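Long-range contacts in 3-hydroxy-3-methylglutaryl-CoA lyase (Acinetobacter baumannii, PDB 6NDS), which is a lyase of the HMGL-like family, built on a TIM barrel, that binds a zinc ion and coenzyme A: residues A[113-117]-A[156-162]; A[151-155]-A[195-199]. One frame throughout, in Å; residues are numbered along the deposited sequence.

Contact 1: A[113-117]-A[156-162]; sequences ASQTH and CPFEGKI
Cys156 meets Ser114 side chain to side chain, with its SG 3.1 Å from Ser114 OG. The thiol is a double acceptor within its own loop: Phe158 N and Glu159 N both donate to SG. Pro157 CG approaches His117 CD2 at 4.4 Å, and Pro157 also packs on His310 of the second subunit. Phe158 CB lies 3.6 Å from Thr116 CG2, a methyl that also reaches the first ring atoms, while Phe158 CE2 comes 4.0 Å from His117 CD2 and the two side chains cross at about a right angle.

Glu159 carries the polar part. Its CG stands anti to the carbonyl carbon (chi1 -64°) and the chain then runs extended, which delivers the carboxylate to the start of helix 115-122. Glu159 OE2 accepts twice: from Thr116 OG1 at 2.7 Å on its anti lone pair, and from Thr116 N at 3.0 Å, this donor lying 45° out of the carboxylate plane. Glu159 OE1 accepts a hydrogen bond from a water that accepts from Gln115 N, so both carboxylate oxygens serve the first turn, where the helix dipole would probably stabilise the negative charge. Ile162 closes the contact with CD1 on Ser114 CB and CG2 3.8 Å from Ala113 CB.

Ser114 is the N-cap, its OG accepting from His117 N at 170°. A capped helix start whose next N-H groups are met by a carboxylate, Thr116 N directly and Gln115 N through water, is thus formed beyond strands 106-112 and 145-151 of the TIM barrel, close to the bound coenzyme A.

Contact 2: A[151-155]-A[195-199]; sequences ATTFG and QVKRI. With ACT (acetate ion), chain E.
Phe154 and Gln195 have the nearest CA atoms, 7.9 Å apart, where a type I beta turn from Thr152 to Gly155 faces the side of helix 193-203. The backbone carbonyl of the turn is met by a side chain: Gln195 NE2 donates to Phe154 O at 3.1 Å with an N-H...O angle of 158°. The acceptor lies near the amide plane of Gln195, whereas the donor stands 37° out of the carbonyl plane. An extended chain, with CG anti to the backbone N, takes the amide across to the turn. There its CD sits at the edge of the Phe154 ring, the two planes 81° apart.

Farther along the ring, Phe154 CD1 is 3.7 Å from Ile199 CD1 and Phe154 CE1 is 4.0 Å from Val196 CG2, so residues one helical turn apart on 195-199 share the same ring. Thr153 CG2 covers one face, 3.5 Å above the Phe154 ring centre. Away from the turn, Arg198 NH1 donates to an acetate ion, probably from the crystallisation liquor; its NH2 also forms a salt bridge with Glu164.

Chemically, one hydrogen bond from the Gln195 amide satisfies the Phe154 carbonyl of the buried turn, while packing of hydrocarbon on the Phe154 ring makes up the rest.

Both contacts are buried and both draw on the loop between strand 145-151 and helix 164-176: residues 151-155, of which Ala151 closes the strand, serve contact 2 and 156-162 serve contact 1. The loop faces helix 115-122 mainly with its later part and helix 193-203 mainly with its earlier part, the two centres lying 12 Å apart. They meet directly where Ala113 N lies 2.9 Å from Ala151 O, a probable hydrogen bond beside the ends of neighbouring parallel strands. Charge distinguishes them: contact 1 brings a carboxylate and water to a helix start and borders the second subunit, whereas contact 2 joins the flank of a helix through neutral groups, with no other protein chain touching its segments.

Contact 1: A[113-117]-A[156-162]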
loop_
_atom_site.group_PDB
_atom_site.type_symbol
_atom_site.label_atom_id
_atom_site.label_comp_id
_atom_site.label_asym_id
_atom_site.label_seq_id
_atom_site.Cartn_x
_atom_site.Cartn_y
_atom_site.Cartn_z
ATOM N N ALA A 113 -5.512 13.074 20.509
ATOM C CA ALA A 113 -4.936 14.416 20.527
ATOM C C ALA A 113 -5.942 15.467 20.080
ATOM O O ALA A 113 -5.783 16.649 20.402
ATOM C CB ALA A 113 -3.697 14.478 19.625
ATOM N N SER A 114 -6.949 15.058 19.318
ATOM C CA SER A 114 -8.019 15.941 18.884
ATOM C C SER A 114 -9.095 15.989 19.960
ATOM O O SER A 114 -9.653 14.946 20.318
ATOM C CB SER A 114 -8.615 15.432 17.575
ATOM O OG SER A 114 -9.914 15.967 17.374
ATOM N N GLN A 115 -9.376 17.188 20.480
ATOM C CA GLN A 115 -10.466 17.317 21.444
ATOM C C GLN A 115 -11.785 16.844 20.843
ATOM O O GLN A 115 -12.577 16.179 21.519
ATOM C CB GLN A 115 -10.595 18.761 21.916
ATOM C CG GLN A 115 -11.541 18.916 23.095
ATOM C CD GLN A 115 -10.888 18.560 24.413
ATOM O OE1 GLN A 115 -10.640 17.392 24.703
ATOM N NE2 GLN A 115 -10.599 19.575 25.220
ATOM N N THR A 116 -12.043 17.189 19.576
ATOM C CA THR A 116 -13.304 16.794 18.950
ATOM C C THR A 116 -13.417 15.280 18.859
ATOM O O THR A 116 -14.470 14.701 19.158
ATOM C CB THR A 116 -13.428 17.405 17.554
ATOM O OG1 THR A 116 -13.367 18.831 17.636
ATOM C CG2 THR A 116 -14.745 16.983 16.919
ATOM N N HIS A 117 -12.340 14.613 18.433
ATOM C CA HIS A 117 -12.381 13.161 18.342
ATOM C C HIS A 117 -12.479 12.512 19.721
ATOM O O HIS A 117 -13.161 11.495 19.880
ATOM C CB HIS A 117 -11.152 12.650 17.588
ATOM C CG HIS A 117 -11.210 11.193 17.264
ATOM N ND1 HIS A 117 -10.621 10.232 18.057
ATOM C CD2 HIS A 117 -11.789 10.532 16.234
ATOM C CE1 HIS A 117 -10.839 9.040 17.532
ATOM N NE2 HIS A 117 -11.540 9.194 16.424
ATOM N N CYS A 156 -6.740 14.526 12.246
ATOM C CA CYS A 156 -8.059 14.175 12.741
ATOM C C CYS A 156 -9.091 14.297 11.629
ATOM O O CYS A 156 -9.070 15.270 10.865
ATOM C CB CYS A 156 -8.437 15.098 13.905
ATOM S SG CYS A 156 -10.154 14.961 14.453
ATOM N N PRO A 157 -10.006 13.326 11.510
ATOM C CA PRO A 157 -11.043 13.422 10.470
ATOM C C PRO A 157 -12.027 14.564 10.692
ATOM O O PRO A 157 -12.750 14.931 9.754
ATOM C CB PRO A 157 -11.750 12.059 10.552
ATOM C CG PRO A 157 -11.540 11.625 11.986
ATOM C CD PRO A 157 -10.153 12.116 12.342
ATOM N N PHE A 158 -12.094 15.127 11.903
ATOM C CA PHE A 158 -12.957 16.267 12.186
ATOM C C PHE A 158 -12.213 17.593 12.110
ATOM O O PHE A 158 -12.687 18.541 11.477
ATOM C CB PHE A 158 -13.584 16.144 13.581
ATOM C CG PHE A 158 -14.416 14.917 13.775
ATOM C CD1 PHE A 158 -15.628 14.776 13.117
ATOM C CD2 PHE A 158 -14.007 13.921 14.653
ATOM C CE1 PHE A 158 -16.417 13.652 13.314
ATOM C CE2 PHE A 158 -14.790 12.785 14.853
ATOM C CZ PHE A 158 -15.996 12.657 14.184
ATOM N N GLU A 159 -11.057 17.675 12.771
ATOM C CA GLU A 159 -10.339 18.933 12.935
ATOM C C GLU A 159 -9.297 19.168 11.852
ATOM O O GLU A 159 -8.912 20.322 11.619
ATOM C CB GLU A 159 -9.666 18.973 14.315
ATOM C CG GLU A 159 -10.660 18.957 15.487
ATOM C CD GLU A 159 -10.008 19.191 16.848
ATOM O OE1 GLU A 159 -8.765 19.327 16.907
ATOM O OE2 GLU A 159 -10.742 19.238 17.865
ATOM N N GLY A 160 -8.854 18.123 11.182
ATOM C CA GLY A 160 -7.806 18.257 10.173
ATOM C C GLY A 160 -6.420 18.162 10.804
ATOM O O GLY A 160 -6.096 17.149 11.431
ATOM N N LYS A 161 -5.613 19.213 10.634
ATOM C CA LYS A 161 -4.253 19.199 11.162
ATOM C C LYS A 161 -4.268 19.174 12.685
ATOM O O LYS A 161 -5.115 19.802 13.324
ATOM C CB LYS A 161 -3.473 20.421 10.677
ATOM C CG LYS A 161 -3.299 20.517 9.171
ATOM C CD LYS A 161 -2.158 19.651 8.671
ATOM C CE LYS A 161 -1.604 20.199 7.361
ATOM N NZ LYS A 161 -0.668 19.250 6.698
ATOM N N ILE A 162 -3.311 18.449 13.258
ATOM C CA ILE A 162 -3.177 18.292 14.702
ATOM C C ILE A 162 -1.800 18.796 15.116
ATOM O O ILE A 162 -0.784 18.383 14.545
ATOM C CB ILE A 162 -3.377 16.825 15.121
ATOM C CG1 ILE A 162 -4.852 16.420 14.967
ATOM C CG2 ILE A 162 -2.822 16.561 16.535
ATOM C CD1 ILE A 162 -5.800 17.140 15.915
HETATM O O HOH W 1 -7.977 19.466 19.591
#

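Contact 2: A[151-155]-A[195-199]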
loop_
_atom_site.group_PDB
_atom_site.type_symbol
_atom_site.label_atom_id
_atom_site.label_comp_id
_atom_site.label_asym_id
_atom_site.label_seq_id
_atom_site.Cartn_x
_atom_site.Cartn_y
_atom_site.Cartn_z
ATOM N N ALA A 151 -4.216 8.792 20.165
ATOM C CA ALA A 151 -4.908 8.667 18.888
ATOM C C ALA A 151 -4.908 10.009 18.144
ATOM O O ALA A 151 -4.570 11.057 18.699
ATOM C CB ALA A 151 -6.338 8.164 19.095
ATOM N N THR A 152 -5.283 9.957 16.862
ATOM C CA THR A 152 -5.224 11.084 15.924
ATOM C C THR A 152 -3.910 11.859 16.037
ATOM O O THR A 152 -3.897 13.089 15.943
ATOM C CB THR A 152 -6.437 12.024 16.081
ATOM O OG1 THR A 152 -6.442 12.654 17.371
ATOM C CG2 THR A 152 -7.748 11.254 15.907
ATOM N N THR A 153 -2.793 11.139 16.202
ATOM C CA THR A 153 -1.491 11.792 16.324
ATOM C C THR A 153 -1.136 12.562 15.058
ATOM O O THR A 153 -0.518 13.635 15.121
ATOM C CB THR A 153 -0.411 10.744 16.633
ATOM O OG1 THR A 153 -0.495 10.376 18.017
ATOM C CG2 THR A 153 1.001 11.270 16.336
ATOM N N PHE A 154 -1.531 12.037 13.899
ATOM C CA PHE A 154 -1.077 12.548 12.614
ATOM C C PHE A 154 -2.152 13.336 11.868
ATOM O O PHE A 154 -1.980 13.633 10.679
ATOM C CB PHE A 154 -0.568 11.383 11.760
ATOM C CG PHE A 154 0.504 10.561 12.433
ATOM C CD1 PHE A 154 1.844 10.907 12.308
ATOM C CD2 PHE A 154 0.173 9.453 13.194
ATOM C CE1 PHE A 154 2.835 10.156 12.938
ATOM C CE2 PHE A 154 1.156 8.698 13.818
ATOM C CZ PHE A 154 2.493 9.051 13.685
ATOM N N GLY A 155 -3.241 13.694 12.535
ATOM C CA GLY A 155 -4.357 14.385 11.918
ATOM C C GLY A 155 -5.659 13.762 12.390
ATOM O O GLY A 155 -5.699 12.633 12.876
ATOM N N GLN A 195 6.314 13.415 7.535
ATOM C CA GLN A 195 5.728 13.735 8.831
ATOM C C GLN A 195 6.041 12.657 9.857
ATOM O O GLN A 195 6.377 12.958 11.011
ATOM C CB GLN A 195 4.219 13.898 8.667
ATOM C CG GLN A 195 3.415 14.017 9.948
ATOM C CD GLN A 195 1.945 13.720 9.682
ATOM O OE1 GLN A 195 1.628 12.885 8.842
ATOM N NE2 GLN A 195 1.051 14.408 10.385
ATOM N N VAL A 196 5.945 11.390 9.449
ATOM C CA VAL A 196 6.255 10.290 10.357
ATOM C C VAL A 196 7.698 10.376 10.835
ATOM O O VAL A 196 7.981 10.216 12.026
ATOM C CB VAL A 196 5.963 8.944 9.676
ATOM C CG1 VAL A 196 6.608 7.796 10.457
ATOM C CG2 VAL A 196 4.446 8.742 9.564
ATOM N N LYS A 197 8.641 10.627 9.919
ATOM C CA LYS A 197 10.037 10.696 10.357
ATOM C C LYS A 197 10.243 11.818 11.370
ATOM O O LYS A 197 10.955 11.641 12.368
ATOM C CB LYS A 197 10.967 10.855 9.152
ATOM C CG LYS A 197 11.111 9.549 8.355
ATOM C CD LYS A 197 12.176 9.660 7.275
ATOM C CE LYS A 197 12.340 8.338 6.520
ATOM N NZ LYS A 197 13.543 8.383 5.620
ATOM N N ARG A 198 9.599 12.972 11.151
ATOM C CA ARG A 198 9.763 14.103 12.058
ATOM C C ARG A 198 9.202 13.789 13.441
ATOM O O ARG A 198 9.864 14.027 14.460
ATOM C CB ARG A 198 9.093 15.342 11.465
ATOM C CG ARG A 198 9.050 16.532 12.401
ATOM C CD ARG A 198 8.516 17.776 11.694
ATOM N NE ARG A 198 7.116 17.640 11.284
ATOM C CZ ARG A 198 6.713 17.438 10.028
ATOM N NH1 ARG A 198 7.600 17.337 9.042
ATOM N NH2 ARG A 198 5.421 17.346 9.755
ATOM N N ILE A 199 7.983 13.248 13.495
ATOM C CA ILE A 199 7.346 12.991 14.783
ATOM C C ILE A 199 8.056 11.857 15.514
ATOM O O ILE A 199 8.325 11.955 16.719
ATOM C CB ILE A 199 5.844 12.698 14.600
ATOM C CG1 ILE A 199 5.093 13.980 14.203
ATOM C CG2 ILE A 199 5.263 12.111 15.888
ATOM C CD1 ILE A 199 3.594 13.776 13.883
HETATM C C ACT E . 5.345 17.237 5.964
HETATM O O ACT E . 4.317 16.879 6.608
HETATM O OXT ACT E . 6.294 17.986 6.335
HETATM C CH3 ACT E . 5.476 16.690 4.512
#